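Local coordinates for protein elongation factor G (Thermus thermophilus, PDB 2DY1) that binds GTP and magnesium and probably acts as a translocation GTPase in the elongation phase of protein synthesis, at residues T26-Y31 with E256-V261; L69-H74 with P263-I268; V131-L136 with V250-G255. All coordinates share one frame; numbering follows the deposited sequence.

Interaction 1: T26-Y31 with E256-V261. With GTP (guanosine-5'-triphosphate), chain C.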
loop_
_atom_site.group_PDB
_atom_site.type_symbol
_atom_site.label_atom_id
_atom_site.label_comp_id
_atom_site.label_asym_id
_atom_site.label_seq_id
_atom_site.Cartn_x
_atom_site.Cartn_y
_atom_site.Cartn_z
ATOM N N THR A 26 11.874 1.721 -19.248
ATOM C CA THR A 26 11.551 3.152 -19.242
ATOM C C THR A 26 12.756 3.950 -19.736
ATOM O O THR A 26 12.626 4.859 -20.557
ATOM C CB THR A 26 11.144 3.592 -17.813
ATOM O OG1 THR A 26 9.975 2.857 -17.411
ATOM C CG2 THR A 26 10.838 5.095 -17.764
ATOM N N GLU A 27 13.942 3.614 -19.216
ATOM C CA GLU A 27 15.185 4.260 -19.650
ATOM C C GLU A 27 15.391 4.096 -21.155
ATOM O O GLU A 27 15.762 5.036 -21.842
ATOM C CB GLU A 27 16.402 3.636 -18.954
ATOM C CG GLU A 27 16.838 4.251 -17.640
ATOM C CD GLU A 27 17.057 5.756 -17.728
ATOM O OE1 GLU A 27 16.169 6.440 -17.232
ATOM O OE2 GLU A 27 18.075 6.239 -18.277
ATOM N N ALA A 28 15.150 2.889 -21.663
ATOM C CA ALA A 28 15.324 2.621 -23.091
ATOM C C ALA A 28 14.356 3.452 -23.927
ATOM O O ALA A 28 14.730 3.964 -24.979
ATOM C CB ALA A 28 15.135 1.107 -23.385
ATOM N N LEU A 29 13.120 3.587 -23.456
ATOM C CA LEU A 29 12.131 4.395 -24.170
ATOM C C LEU A 29 12.546 5.878 -24.158
ATOM O O LEU A 29 12.422 6.593 -25.183
ATOM C CB LEU A 29 10.753 4.205 -23.523
ATOM C CG LEU A 29 10.072 2.869 -23.830
ATOM C CD1 LEU A 29 9.020 2.533 -22.798
ATOM C CD2 LEU A 29 9.465 2.951 -25.244
ATOM N N LEU A 30 13.055 6.364 -23.022
ATOM C CA LEU A 30 13.488 7.770 -22.958
ATOM C C LEU A 30 14.674 8.002 -23.909
ATOM O O LEU A 30 14.732 9.012 -24.639
ATOM C CB LEU A 30 13.891 8.138 -21.520
ATOM C CG LEU A 30 12.706 8.252 -20.552
ATOM C CD1 LEU A 30 13.184 8.271 -19.100
ATOM C CD2 LEU A 30 11.927 9.540 -20.867
ATOM N N TYR A 31 15.603 7.054 -23.932
ATOM C CA TYR A 31 16.755 7.174 -24.813
ATOM C C TYR A 31 16.372 7.062 -26.289
ATOM O O TYR A 31 16.734 7.934 -27.098
ATOM C CB TYR A 31 17.811 6.102 -24.480
ATOM C CG TYR A 31 18.912 6.009 -25.520
ATOM C CD1 TYR A 31 19.012 4.893 -26.349
ATOM C CD2 TYR A 31 19.801 7.063 -25.720
ATOM C CE1 TYR A 31 19.969 4.833 -27.360
ATOM C CE2 TYR A 31 20.765 7.010 -26.730
ATOM C CZ TYR A 31 20.840 5.899 -27.540
ATOM O OH TYR A 31 21.787 5.861 -28.537
ATOM N N GLU A 256 17.419 -3.756 -21.739
ATOM C CA GLU A 256 18.831 -4.109 -21.531
ATOM C C GLU A 256 19.466 -4.524 -22.856
ATOM O O GLU A 256 20.566 -4.106 -23.176
ATOM C CB GLU A 256 18.920 -5.247 -20.519
ATOM C CG GLU A 256 20.310 -5.550 -20.002
ATOM C CD GLU A 256 20.785 -4.511 -19.015
ATOM O OE1 GLU A 256 19.964 -4.083 -18.169
ATOM O OE2 GLU A 256 21.975 -4.130 -19.078
ATOM N N ARG A 257 18.751 -5.330 -23.637
ATOM C CA ARG A 257 19.250 -5.774 -24.943
ATOM C C ARG A 257 18.841 -4.804 -26.060
ATOM O O ARG A 257 19.244 -4.972 -27.209
ATOM C CB ARG A 257 18.683 -7.165 -25.279
ATOM C CG ARG A 257 18.991 -8.265 -24.291
ATOM C CD ARG A 257 20.477 -8.544 -24.261
ATOM N NE ARG A 257 20.966 -8.860 -25.594
ATOM C CZ ARG A 257 22.249 -8.849 -25.945
ATOM N NH1 ARG A 257 23.181 -8.534 -25.054
ATOM N NH2 ARG A 257 22.600 -9.147 -27.190
ATOM N N GLU A 258 18.052 -3.784 -25.714
ATOM C CA GLU A 258 17.535 -2.813 -26.670
ATOM C C GLU A 258 16.854 -3.505 -27.847
ATOM O O GLU A 258 17.150 -3.227 -29.006
ATOM C CB GLU A 258 18.631 -1.863 -27.174
ATOM C CG GLU A 258 18.971 -0.771 -26.151
ATOM C CD GLU A 258 17.934 0.359 -26.067
ATOM O OE1 GLU A 258 16.792 0.238 -26.623
ATOM O OE2 GLU A 258 18.287 1.379 -25.421
ATOM N N ILE A 259 15.944 -4.414 -27.519
ATOM C CA ILE A 259 15.168 -5.136 -28.523
ATOM C C ILE A 259 13.685 -4.797 -28.365
ATOM O O ILE A 259 13.135 -4.891 -27.263
ATOM C CB ILE A 259 15.341 -6.669 -28.364
ATOM C CG1 ILE A 259 16.759 -7.080 -28.776
ATOM C CG2 ILE A 259 14.284 -7.414 -29.210
ATOM C CD1 ILE A 259 17.067 -8.568 -28.486
ATOM N N GLY A 260 13.049 -4.370 -29.460
ATOM C CA GLY A 260 11.612 -4.095 -29.451
ATOM C C GLY A 260 11.105 -2.899 -28.680
ATOM O O GLY A 260 9.920 -2.825 -28.394
ATOM N N VAL A 261 11.981 -1.952 -28.377
ATOM C CA VAL A 261 11.562 -0.788 -27.602
ATOM C C VAL A 261 10.599 0.140 -28.344
ATOM O O VAL A 261 9.511 0.426 -27.830
ATOM C CB VAL A 261 12.810 -0.004 -27.104
ATOM C CG1 VAL A 261 12.407 1.272 -26.361
ATOM C CG2 VAL A 261 13.585 -0.887 -26.165
HETATM P PG GTP C . 11.682 -2.575 -9.383
HETATM O O1G GTP C . 12.624 -2.860 -8.113
HETATM O O2G GTP C . 11.590 -0.991 -9.625
HETATM O O3G GTP C . 10.347 -3.204 -9.267
HETATM O O3B GTP C . 12.545 -3.204 -10.589
HETATM P PB GTP C . 12.298 -2.905 -12.147
HETATM O O1B GTP C . 11.132 -3.698 -12.603
HETATM O O2B GTP C . 12.266 -1.440 -12.375
HETATM O O3A GTP C . 13.581 -3.600 -12.813
HETATM P PA GTP C . 14.939 -2.826 -13.172
HETATM O O1A GTP C . 14.735 -2.045 -14.412
HETATM O O2A GTP C . 15.423 -2.123 -11.962
HETATM O "O5'" GTP C . 15.944 -4.030 -13.525
HETATM C "C5'" GTP C . 16.446 -4.837 -12.458
HETATM C "C4'" GTP C . 17.640 -5.656 -12.945
HETATM O "O4'" GTP C . 17.205 -6.353 -14.124
HETATM C "C3'" GTP C . 18.769 -4.721 -13.384
HETATM O "O3'" GTP C . 20.025 -5.370 -13.168
HETATM C "C2'" GTP C . 18.507 -4.559 -14.880
HETATM O "O2'" GTP C . 19.744 -4.296 -15.551
HETATM C "C1'" GTP C . 18.078 -5.989 -15.204
HETATM N N9 GTP C . 17.338 -6.096 -16.482
HETATM C C8 GTP C . 16.259 -5.394 -16.824
HETATM N N7 GTP C . 15.780 -5.848 -17.981
HETATM C C5 GTP C . 16.563 -6.843 -18.386
HETATM C C6 GTP C . 16.558 -7.678 -19.498
HETATM O O6 GTP C . 15.672 -7.616 -20.350
HETATM N N1 GTP C . 17.573 -8.635 -19.622
HETATM C C2 GTP C . 18.561 -8.738 -18.634
HETATM N N2 GTP C . 19.525 -9.647 -18.745
HETATM N N3 GTP C . 18.529 -7.919 -17.572
HETATM C C4 GTP C . 17.567 -6.995 -17.435
#

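Interaction 2: L69-H74 with P263-I268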
loop_
_atom_site.group_PDB
_atom_site.type_symbol
_atom_site.label_atom_id
_atom_site.label_comp_id
_atom_site.label_asym_id
_atom_site.label_seq_id
_atom_site.Cartn_x
_atom_site.Cartn_y
_atom_site.Cartn_z
ATOM N N LEU A 69 6.842 10.515 -22.736
ATOM C CA LEU A 69 7.370 10.178 -24.047
ATOM C C LEU A 69 6.700 10.875 -25.208
ATOM O O LEU A 69 5.473 11.021 -25.235
ATOM C CB LEU A 69 7.283 8.661 -24.261
ATOM C CG LEU A 69 7.891 7.815 -23.137
ATOM C CD1 LEU A 69 7.543 6.324 -23.360
ATOM C CD2 LEU A 69 9.418 7.987 -23.112
ATOM N N LEU A 70 7.530 11.327 -26.143
ATOM C CA LEU A 70 7.067 11.994 -27.356
ATOM C C LEU A 70 7.571 11.152 -28.521
ATOM O O LEU A 70 8.754 10.830 -28.597
ATOM C CB LEU A 70 7.645 13.403 -27.433
ATOM C CG LEU A 70 7.375 14.163 -28.734
ATOM C CD1 LEU A 70 5.883 14.447 -28.875
ATOM C CD2 LEU A 70 8.161 15.471 -28.712
ATOM N N PHE A 71 6.679 10.779 -29.427
ATOM C CA PHE A 71 7.095 9.954 -30.545
ATOM C C PHE A 71 6.207 10.269 -31.736
ATOM O O PHE A 71 5.001 10.038 -31.709
ATOM C CB PHE A 71 6.957 8.478 -30.157
ATOM C CG PHE A 71 7.383 7.518 -31.240
ATOM C CD1 PHE A 71 8.710 7.439 -31.635
ATOM C CD2 PHE A 71 6.449 6.688 -31.847
ATOM C CE1 PHE A 71 9.107 6.534 -32.631
ATOM C CE2 PHE A 71 6.836 5.786 -32.838
ATOM C CZ PHE A 71 8.164 5.714 -33.225
ATOM N N ARG A 72 6.828 10.793 -32.787
ATOM C CA ARG A 72 6.110 11.154 -34.000
ATOM C C ARG A 72 4.864 11.971 -33.723
ATOM O O ARG A 72 3.805 11.735 -34.312
ATOM C CB ARG A 72 5.768 9.899 -34.789
ATOM C CG ARG A 72 7.013 9.119 -35.117
ATOM C CD ARG A 72 6.770 7.977 -36.080
ATOM N NE ARG A 72 8.029 7.280 -36.294
ATOM C CZ ARG A 72 8.162 6.176 -37.024
ATOM N NH1 ARG A 72 7.107 5.636 -37.617
ATOM N NH2 ARG A 72 9.359 5.620 -37.165
ATOM N N GLY A 73 4.996 12.937 -32.815
ATOM C CA GLY A 73 3.876 13.807 -32.494
ATOM C C GLY A 73 2.873 13.258 -31.486
ATOM O O GLY A 73 1.976 13.975 -31.029
ATOM N N HIS A 74 3.016 11.983 -31.143
ATOM C CA HIS A 74 2.121 11.346 -30.170
ATOM C C HIS A 74 2.800 11.390 -28.801
ATOM O O HIS A 74 4.021 11.467 -28.715
ATOM C CB HIS A 74 1.886 9.886 -30.550
ATOM C CG HIS A 74 1.460 9.700 -31.971
ATOM N ND1 HIS A 74 0.290 10.227 -32.472
ATOM C CD2 HIS A 74 2.063 9.069 -33.007
ATOM C CE1 HIS A 74 0.190 9.933 -33.756
ATOM N NE2 HIS A 74 1.254 9.232 -34.106
ATOM N N PRO A 263 8.971 -0.559 -31.103
ATOM C CA PRO A 263 7.768 -1.308 -31.508
ATOM C C PRO A 263 6.768 -1.398 -30.324
ATOM O O PRO A 263 5.548 -1.405 -30.525
ATOM C CB PRO A 263 8.328 -2.674 -31.885
ATOM C CG PRO A 263 9.630 -2.304 -32.529
ATOM C CD PRO A 263 10.191 -1.235 -31.586
ATOM N N LEU A 264 7.281 -1.480 -29.093
ATOM C CA LEU A 264 6.410 -1.531 -27.910
ATOM C C LEU A 264 5.655 -0.205 -27.791
ATOM O O LEU A 264 4.464 -0.180 -27.475
ATOM C CB LEU A 264 7.234 -1.764 -26.631
ATOM C CG LEU A 264 6.488 -1.584 -25.307
ATOM C CD1 LEU A 264 5.415 -2.652 -25.188
ATOM C CD2 LEU A 264 7.459 -1.694 -24.137
ATOM N N LEU A 265 6.350 0.903 -28.035
ATOM C CA LEU A 265 5.703 2.201 -27.950
ATOM C C LEU A 265 4.594 2.329 -29.006
ATOM O O LEU A 265 3.503 2.837 -28.717
ATOM C CB LEU A 265 6.752 3.301 -28.106
ATOM C CG LEU A 265 6.303 4.743 -27.841
ATOM C CD1 LEU A 265 5.636 4.859 -26.475
ATOM C CD2 LEU A 265 7.542 5.646 -27.919
ATOM N N GLU A 266 4.872 1.850 -30.213
ATOM C CA GLU A 266 3.884 1.899 -31.288
ATOM C C GLU A 266 2.684 1.029 -30.908
ATOM O O GLU A 266 1.526 1.401 -31.146
ATOM C CB GLU A 266 4.517 1.426 -32.600
ATOM C CG GLU A 266 5.624 2.369 -33.090
ATOM C CD GLU A 266 6.369 1.854 -34.317
ATOM O OE1 GLU A 266 6.658 0.642 -34.378
ATOM O OE2 GLU A 266 6.682 2.666 -35.218
ATOM N N LEU A 267 2.947 -0.130 -30.307
ATOM C CA LEU A 267 1.862 -1.011 -29.884
ATOM C C LEU A 267 1.023 -0.366 -28.776
ATOM O O LEU A 267 -0.187 -0.558 -28.728
ATOM C CB LEU A 267 2.421 -2.370 -29.437
ATOM C CG LEU A 267 1.427 -3.416 -28.939
ATOM C CD1 LEU A 267 0.446 -3.781 -30.052
ATOM C CD2 LEU A 267 2.192 -4.655 -28.484
ATOM N N ILE A 268 1.657 0.389 -27.875
ATOM C CA ILE A 268 0.911 1.078 -26.825
ATOM C C ILE A 268 -0.095 2.027 -27.482
ATOM O O ILE A 268 -1.276 2.065 -27.096
ATOM C CB ILE A 268 1.879 1.862 -25.915
ATOM C CG1 ILE A 268 2.558 0.880 -24.957
ATOM C CG2 ILE A 268 1.136 2.955 -25.145
ATOM C CD1 ILE A 268 3.805 1.448 -24.233
#

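Interaction 3: V131-L136 with V250-G255. With GTP (guanosine-5'-triphosphate), chain C.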
loop_
_atom_site.group_PDB
_atom_site.type_symbol
_atom_site.label_atom_id
_atom_site.label_comp_id
_atom_site.label_asym_id
_atom_site.label_seq_id
_atom_site.Cartn_x
_atom_site.Cartn_y
_atom_site.Cartn_z
ATOM N N VAL A 131 0.739 -6.980 -21.638
ATOM C CA VAL A 131 1.894 -7.581 -20.966
ATOM C C VAL A 131 3.123 -7.345 -21.810
ATOM O O VAL A 131 3.048 -7.418 -23.037
ATOM C CB VAL A 131 1.732 -9.125 -20.867
ATOM C CG1 VAL A 131 3.027 -9.785 -20.367
ATOM C CG2 VAL A 131 0.577 -9.471 -19.931
ATOM N N VAL A 132 4.254 -7.049 -21.172
ATOM C CA VAL A 132 5.511 -6.946 -21.913
ATOM C C VAL A 132 6.466 -7.942 -21.254
ATOM O O VAL A 132 6.700 -7.902 -20.049
ATOM C CB VAL A 132 6.114 -5.489 -21.957
ATOM C CG1 VAL A 132 6.301 -4.905 -20.575
ATOM C CG2 VAL A 132 7.439 -5.516 -22.727
ATOM N N VAL A 133 6.976 -8.873 -22.057
ATOM C CA VAL A 133 7.882 -9.904 -21.556
ATOM C C VAL A 133 9.314 -9.455 -21.718
ATOM O O VAL A 133 9.795 -9.196 -22.833
ATOM C CB VAL A 133 7.666 -11.222 -22.313
ATOM C CG1 VAL A 133 8.688 -12.263 -21.819
ATOM C CG2 VAL A 133 6.235 -11.710 -22.093
ATOM N N THR A 134 9.983 -9.359 -20.574
ATOM C CA THR A 134 11.375 -8.922 -20.496
ATOM C C THR A 134 12.313 -10.074 -20.166
ATOM O O THR A 134 11.877 -11.179 -19.886
ATOM C CB THR A 134 11.538 -7.920 -19.363
ATOM O OG1 THR A 134 11.136 -8.559 -18.135
ATOM C CG2 THR A 134 10.665 -6.676 -19.622
ATOM N N LYS A 135 13.611 -9.777 -20.202
ATOM C CA LYS A 135 14.649 -10.739 -19.825
ATOM C C LYS A 135 14.704 -12.076 -20.565
ATOM O O LYS A 135 15.268 -13.051 -20.048
ATOM C CB LYS A 135 14.557 -11.004 -18.311
ATOM C CG LYS A 135 14.722 -9.746 -17.464
ATOM C CD LYS A 135 14.828 -10.097 -15.964
ATOM C CE LYS A 135 15.234 -8.888 -15.119
ATOM N NZ LYS A 135 15.542 -9.249 -13.684
ATOM N N LEU A 136 14.130 -12.153 -21.765
ATOM C CA LEU A 136 14.200 -13.423 -22.479
ATOM C C LEU A 136 15.668 -13.757 -22.812
ATOM O O LEU A 136 15.998 -14.930 -23.033
ATOM C CB LEU A 136 13.355 -13.376 -23.759
ATOM C CG LEU A 136 13.226 -14.702 -24.527
ATOM C CD1 LEU A 136 12.506 -15.723 -23.658
ATOM C CD2 LEU A 136 12.470 -14.489 -25.838
ATOM N N VAL A 250 0.255 -9.328 -25.753
ATOM C CA VAL A 250 1.521 -9.714 -25.137
ATOM C C VAL A 250 2.636 -9.331 -26.104
ATOM O O VAL A 250 2.712 -9.829 -27.237
ATOM C CB VAL A 250 1.592 -11.239 -24.877
ATOM C CG1 VAL A 250 2.930 -11.603 -24.207
ATOM C CG2 VAL A 250 0.441 -11.676 -23.999
ATOM N N ALA A 251 3.500 -8.432 -25.651
ATOM C CA ALA A 251 4.613 -7.949 -26.441
ATOM C C ALA A 251 5.919 -8.447 -25.828
ATOM O O ALA A 251 5.959 -8.865 -24.674
ATOM C CB ALA A 251 4.608 -6.415 -26.471
ATOM N N LEU A 252 6.965 -8.407 -26.635
ATOM C CA LEU A 252 8.287 -8.826 -26.201
ATOM C C LEU A 252 9.233 -7.645 -26.365
ATOM O O LEU A 252 9.353 -7.092 -27.466
ATOM C CB LEU A 252 8.730 -10.001 -27.093
ATOM C CG LEU A 252 10.024 -10.782 -26.933
ATOM C CD1 LEU A 252 10.175 -11.354 -25.528
ATOM C CD2 LEU A 252 9.977 -11.915 -27.970
ATOM N N ALA A 253 9.914 -7.248 -25.285
ATOM C CA ALA A 253 10.861 -6.136 -25.382
ATOM C C ALA A 253 11.822 -6.193 -24.207
ATOM O O ALA A 253 11.476 -6.694 -23.143
ATOM C CB ALA A 253 10.120 -4.778 -25.385
ATOM N N SER A 254 13.032 -5.684 -24.420
ATOM C CA SER A 254 14.038 -5.650 -23.362
ATOM C C SER A 254 14.787 -4.325 -23.457
ATOM O O SER A 254 15.305 -3.971 -24.509
ATOM C CB SER A 254 15.044 -6.782 -23.519
ATOM O OG SER A 254 16.186 -6.531 -22.710
ATOM N N GLY A 255 14.829 -3.581 -22.353
ATOM C CA GLY A 255 15.567 -2.331 -22.399
ATOM C C GLY A 255 17.062 -2.584 -22.270
ATOM O O GLY A 255 17.868 -1.768 -22.686
HETATM P PG GTP C . 11.682 -2.575 -9.383
HETATM O O1G GTP C . 12.624 -2.860 -8.113
HETATM O O2G GTP C . 11.590 -0.991 -9.625
HETATM O O3G GTP C . 10.347 -3.204 -9.267
HETATM O O3B GTP C . 12.545 -3.204 -10.589
HETATM P PB GTP C . 12.298 -2.905 -12.147
HETATM O O1B GTP C . 11.132 -3.698 -12.603
HETATM O O2B GTP C . 12.266 -1.440 -12.375
HETATM O O3A GTP C . 13.581 -3.600 -12.813
HETATM P PA GTP C . 14.939 -2.826 -13.172
HETATM O O1A GTP C . 14.735 -2.045 -14.412
HETATM O O2A GTP C . 15.423 -2.123 -11.962
HETATM O "O5'" GTP C . 15.944 -4.030 -13.525
HETATM C "C5'" GTP C . 16.446 -4.837 -12.458
HETATM C "C4'" GTP C . 17.640 -5.656 -12.945
HETATM O "O4'" GTP C . 17.205 -6.353 -14.124
HETATM C "C3'" GTP C . 18.769 -4.721 -13.384
HETATM O "O3'" GTP C . 20.025 -5.370 -13.168
HETATM C "C2'" GTP C . 18.507 -4.559 -14.880
HETATM O "O2'" GTP C . 19.744 -4.296 -15.551
HETATM C "C1'" GTP C . 18.078 -5.989 -15.204
HETATM N N9 GTP C . 17.338 -6.096 -16.482
HETATM C C8 GTP C . 16.259 -5.394 -16.824
HETATM N N7 GTP C . 15.780 -5.848 -17.981
HETATM C C5 GTP C . 16.563 -6.843 -18.386
HETATM C C6 GTP C . 16.558 -7.678 -19.498
HETATM O O6 GTP C . 15.672 -7.616 -20.350
HETATM N N1 GTP C . 17.573 -8.635 -19.622
HETATM C C2 GTP C . 18.561 -8.738 -18.634
HETATM N N2 GTP C . 19.525 -9.647 -18.745
HETATM N N3 GTP C . 18.529 -7.919 -17.572
HETATM C C4 GTP C . 17.567 -6.995 -17.435
#

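Interaction 1: T26-Y31 with E256-V261
Val261, at the start of helix 261-271, presses both methyl groups against helix 22-32, the helix that follows the P-loop. The tight part lies here: Val261 CG1 meets Leu29 CD2 at 3.6 Å, while Val261 CG2 rests on Ala28 CB at 3.8 Å. With CG1 anti to the backbone N (chi1 176°), the valine offers one branch to each neighbour. A methyl at Ala28 suits the close approach of the loop, and Leu29 also packs against Leu69 of strand 65-71 through its CB.

The Glu258 chain, bent at chi2 (-76°), lays its carboxylate beside Ala28. Its OE1 is buried 3.7 Å from Ala28 CB without a polar partner, probably at some cost. Only at Tyr31 does the contact loosen into an exposed margin; there Glu258 OE2 approaches Tyr31 CD1 obliquely at 3.7 Å, ring and carboxylate planes 62° apart.

At the other end of the loop Glu256 turns to the nucleotide: its CB lies 3.5 Å from C6 of the guanine, and its OE1 accepts a 2.6 Å hydrogen bond from the ribose O2' of GTP. With an alanine here, that hydroxyl would probably lose its acceptor and the ribose be freer to shift. Between helix and loop the cohesion is therefore apolar, with one buried carboxylate oxygen left without a partner, whereas Glu256 spends its OE1 on the ribose of GTP.

Interaction 2: L69-H74 with P263-I268
Leu265 of helix 261-271 pushes its two methyls at strand 65-71, where Leu69 and Phe71 point to the same side. Strand and helix run almost perpendicular (92°), and the gap between their axes is bridged by long side chains. Leu265 and Phe71 run antiparallel alongside one another, bringing Leu265 CD2 to 3.7 Å from Phe71 CB; the other branch, Leu265 CD1, meets Leu69 CD1 at 3.9 Å.

Phe71 holds its CG anti to the backbone N (chi1 -179°), which carries the ring out to the next helix residue. There Glu266 CG touches Phe71 CE2 at 3.6 Å, and Glu266 OE2 lies in plane at the ring edge, the carboxylate turned 70° from the ring. One ring face is covered by Arg72 CG, over its centre. The extended Arg72 chain runs at a slant to Glu266, whose OE2 sits over a face of the guanidinium, 3.8 Å from Arg72 NH1: a long salt bridge of charges only, with no N-H aimed at OE2.

Phe71, which opens a type I' hairpin turn, suits the edge of the apolar layer, and Glu266 can pack its methylenes there while its charge stays outermost. Apolar contact thus carries the packing, while the ion pair probably adds only weak, non-directional attraction.

Interaction 3: V131-L136 with V250-G255
Val131 to Val133 run parallel to Val250 to Leu252 as neighbouring strands of the central sheet, joined by hydrogen bonds from Ala251 N to Val131 O (2.8 Å, 177° at the hydrogen), Val133 N to Ala251 O, and Ala253 N to Val133 O.

Beta-branched valines suit these strands. On one face Val133 CG2 meets Val250 CG1 at 3.9 Å, beneath helix 142-153, and Leu252 CD1 crosses over to Leu136 CD2, also at 3.9 Å, the two leucines at about a right angle. On the face of Val132 and Ala251, Val132 CG2, anti to the backbone N, reaches Ala253 CB just beyond the strand at 3.8 Å; the small alanine lets the chains stay close. Thr134 OG1 bonds to Ser20 O, tying the strand end to the P-loop.

Past the strands both chains reach the guanine, as in the base-binding motifs of P-loop GTPases. Ser254 OG gives a 2.6 Å hydrogen bond to O6 of GTP, and Lys135 N donates to the same oxygen at 3.0 Å. The extended Lys135 chain lies against the base, its CG 3.4 Å from C6, and its NZ bonds to Gly19 O and, weakly, to the ribose O4'. Two donors on O6 would favour an oxygen at C6, consistent with preference for guanine over adenine; Asp137, also hydrogen-bonded to GTP, probably completes the recognition.

All three contacts belong to the GTP-binding domain. Interaction 3 is its buried centre, two parallel strands bonded through their backbones; interaction 1 is also mostly buried but rests on side-chain packing, and interaction 2 reaches the surface, where a long ion pair joins the apolar packing at the rim. Helix 261-271 is common to interactions 1 and 2: it begins at Val261 and continues through Leu265, while Leu29 touches Leu265 and Leu69 and so joins both. The same helix covers the sheet of interaction 3, with Leu264 and Leu267 against Ala251. Interactions 1 and 3 share GTP, the former by a hydrogen bond to the ribose as well as packing on the base, the latter chiefly by hydrogen bonds to O6.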